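Local coordinates for peroxisomal acyl-CoA oxidase 1A (Solanum lycopersicum, PDB 2FON), which probably catalyses, with bound FAD, the oxidation of acyl-CoA thioesters in peroxisomal fatty acid beta-oxidation, at residues Y90-K93 / R94-L98; H184-T187 / L188-K192; N605-L608 / R609-Y612; D664-H667 / E668-P672. One frame throughout, in Å; residues are numbered along the deposited sequence.

How the interactions relate
The four contacts are all local and follow one another along the chain without overlap. Interaction 1 closes the C-terminal end of helix 77-97, in the N-terminal region of the oxidase, and interaction 2 forms the turn between strands 180-184 and 192-196 of the middle domain; their centres are about 38 Å apart. Interactions 3 and 4 both fall in the C-terminal acyl-CoA oxidase region, on helix 598-615 and helix 666-675, yet their centres lie about 58 Å from each other. Interaction 3 is on the opposite side of the chain's centre from interactions 1 and 2. Interactions 2, 3 and 4 each touch the second subunit, so widely separated parts of the chain contribute to the dimer.

Interaction 1: residues Y90-K93 / R94-L98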
loop_
_atom_site.group_PDB
_atom_site.type_symbol
_atom_site.label_atom_id
_atom_site.label_comp_id
_atom_site.label_asym_id
_atom_site.label_seq_id
_atom_site.Cartn_x
_atom_site.Cartn_y
_atom_site.Cartn_z
ATOM N N TYR B 90 18.764 12.128 -24.962
ATOM C CA TYR B 90 18.824 13.595 -24.896
ATOM C C TYR B 90 19.616 13.994 -23.653
ATOM O O TYR B 90 20.492 14.857 -23.718
ATOM C CB TYR B 90 17.441 14.247 -24.991
ATOM C CG TYR B 90 17.457 15.743 -24.864
ATOM C CD1 TYR B 90 17.982 16.531 -25.866
ATOM C CD2 TYR B 90 16.964 16.372 -23.735
ATOM C CE1 TYR B 90 18.040 17.893 -25.762
ATOM C CE2 TYR B 90 16.978 17.732 -23.617
ATOM C CZ TYR B 90 17.530 18.506 -24.648
ATOM O OH TYR B 90 17.580 19.898 -24.566
ATOM N N ALA B 91 19.338 13.339 -22.538
ATOM C CA ALA B 91 20.066 13.548 -21.310
ATOM C C ALA B 91 21.560 13.281 -21.479
ATOM O O ALA B 91 22.368 14.078 -21.057
ATOM C CB ALA B 91 19.481 12.679 -20.201
ATOM N N TRP B 92 21.950 12.182 -22.113
ATOM C CA TRP B 92 23.372 11.941 -22.321
ATOM C C TRP B 92 23.947 13.172 -23.034
ATOM O O TRP B 92 24.872 13.808 -22.557
ATOM C CB TRP B 92 23.611 10.637 -23.094
ATOM C CG TRP B 92 25.051 10.276 -23.324
ATOM C CD1 TRP B 92 25.648 10.050 -24.540
ATOM C CD2 TRP B 92 26.098 10.133 -22.334
ATOM N NE1 TRP B 92 27.009 9.780 -24.372
ATOM C CE2 TRP B 92 27.306 9.828 -23.035
ATOM C CE3 TRP B 92 26.144 10.262 -20.941
ATOM C CZ2 TRP B 92 28.517 9.626 -22.381
ATOM C CZ3 TRP B 92 27.342 10.017 -20.288
ATOM C CH2 TRP B 92 28.511 9.702 -21.006
ATOM N N LYS B 93 23.333 13.545 -24.137
ATOM C CA LYS B 93 23.701 14.741 -24.851
ATOM C C LYS B 93 23.741 16.005 -23.965
ATOM O O LYS B 93 24.589 16.914 -24.228
ATOM C CB LYS B 93 22.740 14.936 -26.019
ATOM C CG LYS B 93 23.099 15.985 -26.994
ATOM C CD LYS B 93 22.062 16.118 -28.143
ATOM C CE LYS B 93 21.736 17.635 -28.377
ATOM N NZ LYS B 93 21.371 17.988 -29.792
ATOM N N ARG B 94 22.903 16.162 -22.939
ATOM C CA ARG B 94 23.116 17.382 -22.154
ATOM C C ARG B 94 24.297 17.203 -21.213
ATOM O O ARG B 94 25.019 18.209 -20.906
ATOM C CB ARG B 94 21.930 17.813 -21.352
ATOM C CG ARG B 94 20.775 18.142 -22.146
ATOM C CD ARG B 94 21.105 19.248 -23.061
ATOM N NE ARG B 94 21.075 20.566 -22.415
ATOM C CZ ARG B 94 21.715 21.631 -22.929
ATOM N NH1 ARG B 94 22.417 21.488 -24.070
ATOM N NH2 ARG B 94 21.670 22.825 -22.329
ATOM N N ILE B 95 24.514 15.956 -20.746
ATOM C CA ILE B 95 25.658 15.711 -19.884
ATOM C C ILE B 95 26.951 16.103 -20.605
ATOM O O ILE B 95 27.861 16.708 -20.021
ATOM C CB ILE B 95 25.705 14.296 -19.401
ATOM C CG1 ILE B 95 24.626 14.085 -18.328
ATOM C CG2 ILE B 95 27.060 13.981 -18.781
ATOM C CD1 ILE B 95 24.204 12.640 -18.137
ATOM N N ILE B 96 27.024 15.805 -21.895
ATOM C CA ILE B 96 28.203 16.107 -22.631
ATOM C C ILE B 96 28.275 17.594 -22.863
ATOM O O ILE B 96 29.196 18.259 -22.390
ATOM C CB ILE B 96 28.203 15.366 -23.953
ATOM C CG1 ILE B 96 28.226 13.846 -23.733
ATOM C CG2 ILE B 96 29.383 15.784 -24.809
ATOM C CD1 ILE B 96 29.494 13.306 -23.071
ATOM N N GLU B 97 27.274 18.116 -23.566
ATOM C CA GLU B 97 27.283 19.522 -24.004
ATOM C C GLU B 97 27.480 20.535 -22.904
ATOM O O GLU B 97 27.888 21.663 -23.189
ATOM C CB GLU B 97 26.004 19.878 -24.761
ATOM C CG GLU B 97 25.753 19.018 -26.019
ATOM C CD GLU B 97 24.551 19.524 -26.862
ATOM O OE1 GLU B 97 23.468 19.908 -26.259
ATOM O OE2 GLU B 97 24.716 19.532 -28.128
ATOM N N LEU B 98 27.157 20.153 -21.664
ATOM C CA LEU B 98 27.333 21.043 -20.515
ATOM C C LEU B 98 28.504 20.602 -19.638
ATOM O O LEU B 98 28.753 21.181 -18.586
ATOM C CB LEU B 98 26.038 21.223 -19.696
ATOM C CG LEU B 98 24.642 21.514 -20.281
ATOM C CD1 LEU B 98 23.577 21.012 -19.308
ATOM C CD2 LEU B 98 24.442 22.977 -20.512
#
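Helix 77-97 ends in an i to i+4 contact in which Y90, W92 and K93 each meet the side chain one turn further on, within the N-terminal helical part of the acyl-CoA oxidase fold. Y90 and R94 run side by side in the same direction, the phenol ring and the guanidinium being only 13° apart in plane. The aliphatic part of R94 does the touching: CG sits over one face of the ring, near its rim, and CD lies 3.9 Å from Y90 OH. That hydroxyl is hydrogen-bonded to D64, while the R94 guanidinium turns onward to E97, where NH1 donates to OE1 at 2.9 Å in a salt bridge. E97 OE1 is almost exactly in the guanidinium plane, and L98 CG lies over one face of the same group. K93 NZ is 4.0 Å from E97 OE2, beyond a salt bridge, though its charge would probably help to keep the carboxylate ionised. On another side of the helix W92 has CG anti to its backbone N (chi1 -178°), which swings the indole along the helix toward I95 and I96. I96 CD1 makes a CH-pi contact 4.3 Å from the centroid of the six-membered ring of W92, over its face. I95 CD1 approaches W92 CE3 at 4.2 Å, the two side chains crossing at about a right angle. Regular helical bonds underlie these contacts, I95 N to A91 O at 2.9 Å among them. A91 and I95 also pack on helix 102-112, and Y90 meets F67 with the rings inclined at about 55°.

Interaction 2: residues H184-T187 / L188-K192; sequences HSPT and LTSSK
T187 O is gripped twice by S190, whose OG donates to it at 2.6 Å and whose backbone N donates at 3.0 Å. The hydroxyl arrives in the carbonyl plane on a lone pair, whereas the amide comes from well above that plane, 58° out of it, so the two donors take different parts of the same oxygen. With OG of S190 placed between its own backbone N and carbonyl carbon (chi1 67°), the hydroxyl reaches back over the turn. T187 OG1 adds a weak bond from S190 N, at 3.2 Å, while its stronger partner is E169; the same carboxylate also binds T189 OG1, tying both threonines to one acid. The segment is a loop with a single 3-10 turn at 188-190, joining strand 180-184 to strand 192-196. Across the mouth of this loop a water bridges S185 OG, at 2.9 Å, and S190 O, to which it donates at 2.6 Å; S185 OG is bonded as well to the backbone N of F263. The S190 hydroxyl oxygen is also approached by carbon: P186 CD lies 3.5 Å from S190 OG and S185 CB 3.4 Å from it. Further out, L188 and S191 pack on Y649 of the second subunit and T189 on Y645 of that subunit, the side chain of T189 being about 12 Å from the bound FAD.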
loop_
_atom_site.group_PDB
_atom_site.type_symbol
_atom_site.label_atom_id
_atom_site.label_comp_id
_atom_site.label_asym_id
_atom_site.label_seq_id
_atom_site.Cartn_x
_atom_site.Cartn_y
_atom_site.Cartn_z
ATOM N N HIS B 184 26.189 -21.318 -19.121
ATOM C CA HIS B 184 25.039 -22.082 -19.480
ATOM C C HIS B 184 23.896 -21.974 -18.450
ATOM O O HIS B 184 24.147 -21.903 -17.232
ATOM C CB HIS B 184 25.462 -23.512 -19.621
ATOM C CG HIS B 184 24.366 -24.412 -20.090
ATOM N ND1 HIS B 184 23.803 -24.303 -21.343
ATOM C CD2 HIS B 184 23.724 -25.432 -19.470
ATOM C CE1 HIS B 184 22.851 -25.210 -21.467
ATOM N NE2 HIS B 184 22.787 -25.912 -20.351
ATOM N N SER B 185 22.652 -21.945 -18.946
ATOM C CA SER B 185 21.460 -21.932 -18.113
ATOM C C SER B 185 20.945 -23.366 -18.105
ATOM O O SER B 185 20.240 -23.822 -18.993
ATOM C CB SER B 185 20.425 -20.957 -18.658
ATOM O OG SER B 185 20.983 -19.649 -18.850
ATOM N N PRO B 186 21.260 -24.115 -17.068
ATOM C CA PRO B 186 20.843 -25.506 -17.223
ATOM C C PRO B 186 19.309 -25.660 -17.225
ATOM O O PRO B 186 18.824 -26.610 -17.758
ATOM C CB PRO B 186 21.409 -26.159 -15.973
ATOM C CG PRO B 186 21.341 -24.971 -14.928
ATOM C CD PRO B 186 21.840 -23.828 -15.748
ATOM N N THR B 187 18.545 -24.775 -16.583
ATOM C CA THR B 187 17.107 -25.039 -16.455
ATOM C C THR B 187 16.296 -23.787 -16.735
ATOM O O THR B 187 16.799 -22.677 -16.612
ATOM C CB THR B 187 16.720 -25.431 -14.992
ATOM O OG1 THR B 187 17.125 -24.364 -14.096
ATOM C CG2 THR B 187 17.319 -26.750 -14.572
ATOM N N LEU B 188 15.013 -23.976 -17.025
ATOM C CA LEU B 188 14.084 -22.865 -17.090
ATOM C C LEU B 188 14.264 -21.860 -15.935
ATOM O O LEU B 188 14.452 -20.677 -16.194
ATOM C CB LEU B 188 12.644 -23.371 -17.158
ATOM C CG LEU B 188 11.731 -22.151 -17.280
ATOM C CD1 LEU B 188 11.309 -21.783 -18.763
ATOM C CD2 LEU B 188 10.525 -22.343 -16.378
ATOM N N THR B 189 14.294 -22.318 -14.695
ATOM C CA THR B 189 14.282 -21.423 -13.572
ATOM C C THR B 189 15.622 -20.730 -13.344
ATOM O O THR B 189 15.729 -19.789 -12.507
ATOM C CB THR B 189 13.973 -22.130 -12.254
ATOM O OG1 THR B 189 14.992 -23.096 -12.030
ATOM C CG2 THR B 189 12.589 -22.773 -12.235
ATOM N N SER B 190 16.656 -21.174 -14.054
ATOM C CA SER B 190 17.951 -20.562 -13.860
ATOM C C SER B 190 17.977 -19.394 -14.760
ATOM O O SER B 190 18.910 -18.601 -14.700
ATOM C CB SER B 190 19.065 -21.474 -14.263
ATOM O OG SER B 190 19.030 -21.695 -15.676
ATOM N N SER B 191 16.998 -19.291 -15.648
ATOM C CA SER B 191 16.879 -18.094 -16.452
ATOM C C SER B 191 17.094 -16.803 -15.637
ATOM O O SER B 191 16.518 -16.661 -14.572
ATOM C CB SER B 191 15.463 -18.090 -16.978
ATOM O OG SER B 191 15.422 -18.671 -18.229
ATOM N N LYS B 192 17.887 -15.853 -16.110
ATOM C CA LYS B 192 17.916 -14.520 -15.418
ATOM C C LYS B 192 16.580 -13.786 -15.602
ATOM O O LYS B 192 15.950 -13.926 -16.661
ATOM C CB LYS B 192 19.046 -13.632 -15.942
ATOM C CG LYS B 192 20.415 -14.176 -15.725
ATOM C CD LYS B 192 20.710 -14.459 -14.270
ATOM C CE LYS B 192 22.080 -15.079 -14.137
ATOM N NZ LYS B 192 22.450 -15.308 -12.717
HETATM O O HOH W 1 20.376 -17.873 -16.696
#

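Interaction 3: residues N605-L608 / R609-Y612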
loop_
_atom_site.group_PDB
_atom_site.type_symbol
_atom_site.label_atom_id
_atom_site.label_comp_id
_atom_site.label_asym_id
_atom_site.label_seq_id
_atom_site.Cartn_x
_atom_site.Cartn_y
_atom_site.Cartn_z
ATOM N N ASN B 605 2.159 10.573 25.105
ATOM C CA ASN B 605 1.058 10.789 24.219
ATOM C C ASN B 605 0.654 12.271 24.193
ATOM O O ASN B 605 0.490 12.839 23.108
ATOM C CB ASN B 605 -0.105 9.901 24.605
ATOM C CG ASN B 605 -1.079 9.753 23.479
ATOM O OD1 ASN B 605 -0.689 9.423 22.321
ATOM N ND2 ASN B 605 -2.348 10.022 23.767
ATOM N N ASP B 606 0.521 12.878 25.380
ATOM C CA ASP B 606 0.227 14.306 25.516
ATOM C C ASP B 606 1.321 15.225 24.923
ATOM O O ASP B 606 1.038 16.306 24.406
ATOM C CB ASP B 606 -0.019 14.696 26.982
ATOM C CG ASP B 606 -1.193 13.906 27.656
ATOM O OD1 ASP B 606 -2.290 13.815 27.045
ATOM O OD2 ASP B 606 -1.024 13.414 28.833
ATOM N N GLN B 607 2.571 14.814 24.995
ATOM C CA GLN B 607 3.611 15.649 24.445
ATOM C C GLN B 607 3.630 15.588 22.879
ATOM O O GLN B 607 3.767 16.626 22.218
ATOM C CB GLN B 607 4.949 15.273 25.078
ATOM C CG GLN B 607 6.135 16.017 24.512
ATOM C CD GLN B 607 6.217 17.426 25.012
ATOM O OE1 GLN B 607 6.426 18.365 24.253
ATOM N NE2 GLN B 607 6.051 17.586 26.294
ATOM N N LEU B 608 3.493 14.397 22.285
ATOM C CA LEU B 608 3.219 14.295 20.847
ATOM C C LEU B 608 2.008 15.180 20.409
ATOM O O LEU B 608 2.008 15.786 19.345
ATOM C CB LEU B 608 2.985 12.830 20.459
ATOM C CG LEU B 608 2.905 12.314 19.006
ATOM C CD1 LEU B 608 4.248 12.458 18.251
ATOM C CD2 LEU B 608 2.431 10.824 19.005
ATOM N N ARG B 609 0.983 15.279 21.239
ATOM C CA ARG B 609 -0.152 16.071 20.841
ATOM C C ARG B 609 0.281 17.531 20.785
ATOM O O ARG B 609 0.072 18.197 19.776
ATOM C CB ARG B 609 -1.291 15.878 21.817
ATOM C CG ARG B 609 -2.632 15.945 21.183
ATOM C CD ARG B 609 -3.685 15.978 22.271
ATOM N NE ARG B 609 -3.712 14.675 22.919
ATOM C CZ ARG B 609 -3.478 14.456 24.206
ATOM N NH1 ARG B 609 -3.236 15.472 25.030
ATOM N NH2 ARG B 609 -3.508 13.209 24.667
ATOM N N ALA B 610 0.915 18.000 21.862
ATOM C CA ALA B 610 1.541 19.328 21.927
ATOM C C ALA B 610 2.420 19.586 20.697
ATOM O O ALA B 610 2.327 20.648 20.072
ATOM C CB ALA B 610 2.354 19.477 23.224
ATOM N N LEU B 611 3.235 18.595 20.328
ATOM C CA LEU B 611 4.184 18.786 19.246
ATOM C C LEU B 611 3.483 19.000 17.903
ATOM O O LEU B 611 3.866 19.878 17.132
ATOM C CB LEU B 611 5.204 17.660 19.190
ATOM C CG LEU B 611 6.256 17.646 20.296
ATOM C CD1 LEU B 611 7.153 16.435 20.112
ATOM C CD2 LEU B 611 7.090 18.933 20.375
ATOM N N TYR B 612 2.439 18.215 17.643
ATOM C CA TYR B 612 1.608 18.416 16.479
ATOM C C TYR B 612 1.127 19.885 16.425
ATOM O O TYR B 612 1.244 20.541 15.401
ATOM C CB TYR B 612 0.421 17.430 16.479
ATOM C CG TYR B 612 0.712 15.949 16.269
ATOM C CD1 TYR B 612 -0.158 15.002 16.762
ATOM C CD2 TYR B 612 1.819 15.500 15.570
ATOM C CE1 TYR B 612 0.047 13.632 16.593
ATOM C CE2 TYR B 612 2.058 14.119 15.393
ATOM C CZ TYR B 612 1.150 13.186 15.928
ATOM O OH TYR B 612 1.304 11.810 15.774
#
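The guanidinium of R609 presents its edge to D606 and one face to the backbone O of N605, while the ring of Y612 has L608 O over one face, 3.3 Å above the plane and toward the rim. These are i to i+3 and i to i+4 contacts along helix 598-615. NH1 and NH2 of R609 both donate to D606 OD1, at 2.8 Å and 2.7 Å, in an end-on salt bridge concentrated on one oxygen. That oxygen is met on its anti side, with the carboxylate turned 62° from the guanidinium; both nitrogens use OD1. A bend at chi3 (-70°) folds the arginine back toward D606. A leucine in place of R609 would probably leave the D606 carboxylate without its mate on this helix and would also lose the long, weak ion pair to D537 of the second subunit. N605 ND2 is hydrogen-bonded to that same D537. On the face turned to helices 347-380 and 567-585, Y612 packs on P355 and F581, and its OH bonds to N351. L608 packs obliquely against the phenol, and the main chain links the same two residues through Y612 N to L608 O at 3.0 Å. The nearest carbon approach is L608 CG to Y612 CZ, 3.6 Å.

Interaction 4: residues D664-H667 / E668-P672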
loop_
_atom_site.group_PDB
_atom_site.type_symbol
_atom_site.label_atom_id
_atom_site.label_comp_id
_atom_site.label_asym_id
_atom_site.label_seq_id
_atom_site.Cartn_x
_atom_site.Cartn_y
_atom_site.Cartn_z
ATOM N N ASP B 664 -16.249 5.159 -28.034
ATOM C CA ASP B 664 -16.217 4.017 -28.972
ATOM C C ASP B 664 -16.660 2.780 -28.227
ATOM O O ASP B 664 -16.255 2.541 -27.096
ATOM C CB ASP B 664 -14.896 3.796 -29.724
ATOM C CG ASP B 664 -15.135 3.191 -31.141
ATOM O OD1 ASP B 664 -14.833 3.879 -32.163
ATOM O OD2 ASP B 664 -15.685 2.048 -31.275
ATOM N N GLY B 665 -17.569 2.045 -28.855
ATOM C CA GLY B 665 -18.315 1.023 -28.169
ATOM C C GLY B 665 -19.768 1.389 -27.974
ATOM O O GLY B 665 -20.632 0.568 -28.210
ATOM N N PHE B 666 -20.058 2.614 -27.556
ATOM C CA PHE B 666 -21.416 2.920 -27.181
ATOM C C PHE B 666 -22.517 2.641 -28.216
ATOM O O PHE B 666 -23.516 2.044 -27.823
ATOM C CB PHE B 666 -21.584 4.299 -26.563
ATOM C CG PHE B 666 -23.017 4.600 -26.189
ATOM C CD1 PHE B 666 -23.431 4.546 -24.860
ATOM C CD2 PHE B 666 -23.966 4.901 -27.186
ATOM C CE1 PHE B 666 -24.759 4.783 -24.553
ATOM C CE2 PHE B 666 -25.284 5.122 -26.880
ATOM C CZ PHE B 666 -25.689 5.063 -25.579
ATOM N N HIS B 667 -22.390 3.041 -29.494
ATOM C CA HIS B 667 -23.478 2.761 -30.457
ATOM C C HIS B 667 -23.568 1.267 -30.757
ATOM O O HIS B 667 -24.654 0.732 -31.016
ATOM C CB HIS B 667 -23.356 3.556 -31.776
ATOM C CG HIS B 667 -23.860 4.973 -31.692
ATOM N ND1 HIS B 667 -25.116 5.352 -32.131
ATOM C CD2 HIS B 667 -23.267 6.108 -31.232
ATOM C CE1 HIS B 667 -25.272 6.657 -31.943
ATOM N NE2 HIS B 667 -24.166 7.137 -31.394
ATOM N N GLU B 668 -22.423 0.591 -30.721
ATOM C CA GLU B 668 -22.381 -0.839 -31.044
ATOM C C GLU B 668 -22.996 -1.677 -29.926
ATOM O O GLU B 668 -23.827 -2.547 -30.195
ATOM C CB GLU B 668 -20.944 -1.303 -31.308
ATOM C CG GLU B 668 -20.775 -2.103 -32.615
ATOM C CD GLU B 668 -19.598 -3.086 -32.564
ATOM O OE1 GLU B 668 -18.435 -2.638 -32.437
ATOM O OE2 GLU B 668 -19.844 -4.318 -32.647
ATOM N N TYR B 669 -22.612 -1.421 -28.678
ATOM C CA TYR B 669 -23.120 -2.263 -27.620
ATOM C C TYR B 669 -24.229 -1.635 -26.820
ATOM O O TYR B 669 -25.188 -2.294 -26.482
ATOM C CB TYR B 669 -21.997 -2.832 -26.739
ATOM C CG TYR B 669 -20.858 -3.370 -27.573
ATOM C CD1 TYR B 669 -19.622 -2.683 -27.623
ATOM C CD2 TYR B 669 -21.033 -4.527 -28.383
ATOM C CE1 TYR B 669 -18.585 -3.144 -28.409
ATOM C CE2 TYR B 669 -20.013 -4.997 -29.200
ATOM C CZ TYR B 669 -18.790 -4.300 -29.193
ATOM O OH TYR B 669 -17.765 -4.733 -29.982
ATOM N N ILE B 670 -24.124 -0.365 -26.498
ATOM C CA ILE B 670 -25.066 0.128 -25.500
ATOM C C ILE B 670 -26.395 0.608 -26.064
ATOM O O ILE B 670 -27.460 0.335 -25.477
ATOM C CB ILE B 670 -24.418 1.143 -24.549
ATOM C CG1 ILE B 670 -23.122 0.536 -24.039
ATOM C CG2 ILE B 670 -25.349 1.477 -23.399
ATOM C CD1 ILE B 670 -23.244 -0.953 -23.494
ATOM N N ARG B 671 -26.323 1.312 -27.198
ATOM C CA ARG B 671 -27.516 1.826 -27.852
ATOM C C ARG B 671 -28.535 0.684 -28.058
ATOM O O ARG B 671 -29.655 0.774 -27.537
ATOM C CB ARG B 671 -27.161 2.543 -29.163
ATOM C CG ARG B 671 -28.160 3.636 -29.521
ATOM C CD ARG B 671 -28.484 3.725 -31.012
ATOM N NE ARG B 671 -29.691 4.555 -31.182
ATOM C CZ ARG B 671 -30.132 5.064 -32.339
ATOM N NH1 ARG B 671 -29.479 4.834 -33.484
ATOM N NH2 ARG B 671 -31.236 5.815 -32.356
ATOM N N PRO B 672 -28.122 -0.429 -28.720
ATOM C CA PRO B 672 -29.117 -1.474 -28.963
ATOM C C PRO B 672 -29.872 -1.800 -27.701
ATOM O O PRO B 672 -31.088 -1.757 -27.718
ATOM C CB PRO B 672 -28.293 -2.684 -29.409
ATOM C CG PRO B 672 -27.075 -2.104 -29.989
ATOM C CD PRO B 672 -26.798 -0.810 -29.230
#
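Helix 666-675 starts irregularly, with a pi-type widening at 668-670 in which F666 O accepts from both I670 N, at 2.8 Å, and R671 N, at 3.0 Å, the latter nearly in line with the carbonyl. G665 O just before it receives Y669 N at 2.8 Å. Beyond the widened turn, P672 has no amide hydrogen to offer, and the helix kinks there. A chi1 of 180° carries the F666 ring past the carbonyl carbon side, over the turn that follows. I670 CB stands over its face, 3.9 Å from the centroid in a CH-pi contact, and I670 CG2 meets CE1 of F666 at 3.6 Å. Toward the other rim, F666 CE2 lies 3.9 Å from R671 CB. The F666 ring also stacks with H233 of the second subunit. An alanine at F666 is likely to open a gap beside I670 and leave that histidine without its stacking partner. H667 ND1 approaches R671 CD, its ring steeply inclined to the guanidinium. The helix sits at the subunit interface: F666 packs on L85 and Y669 on R86, both from helix 77-97 of the second subunit, whose K82 also forms a salt bridge with D664.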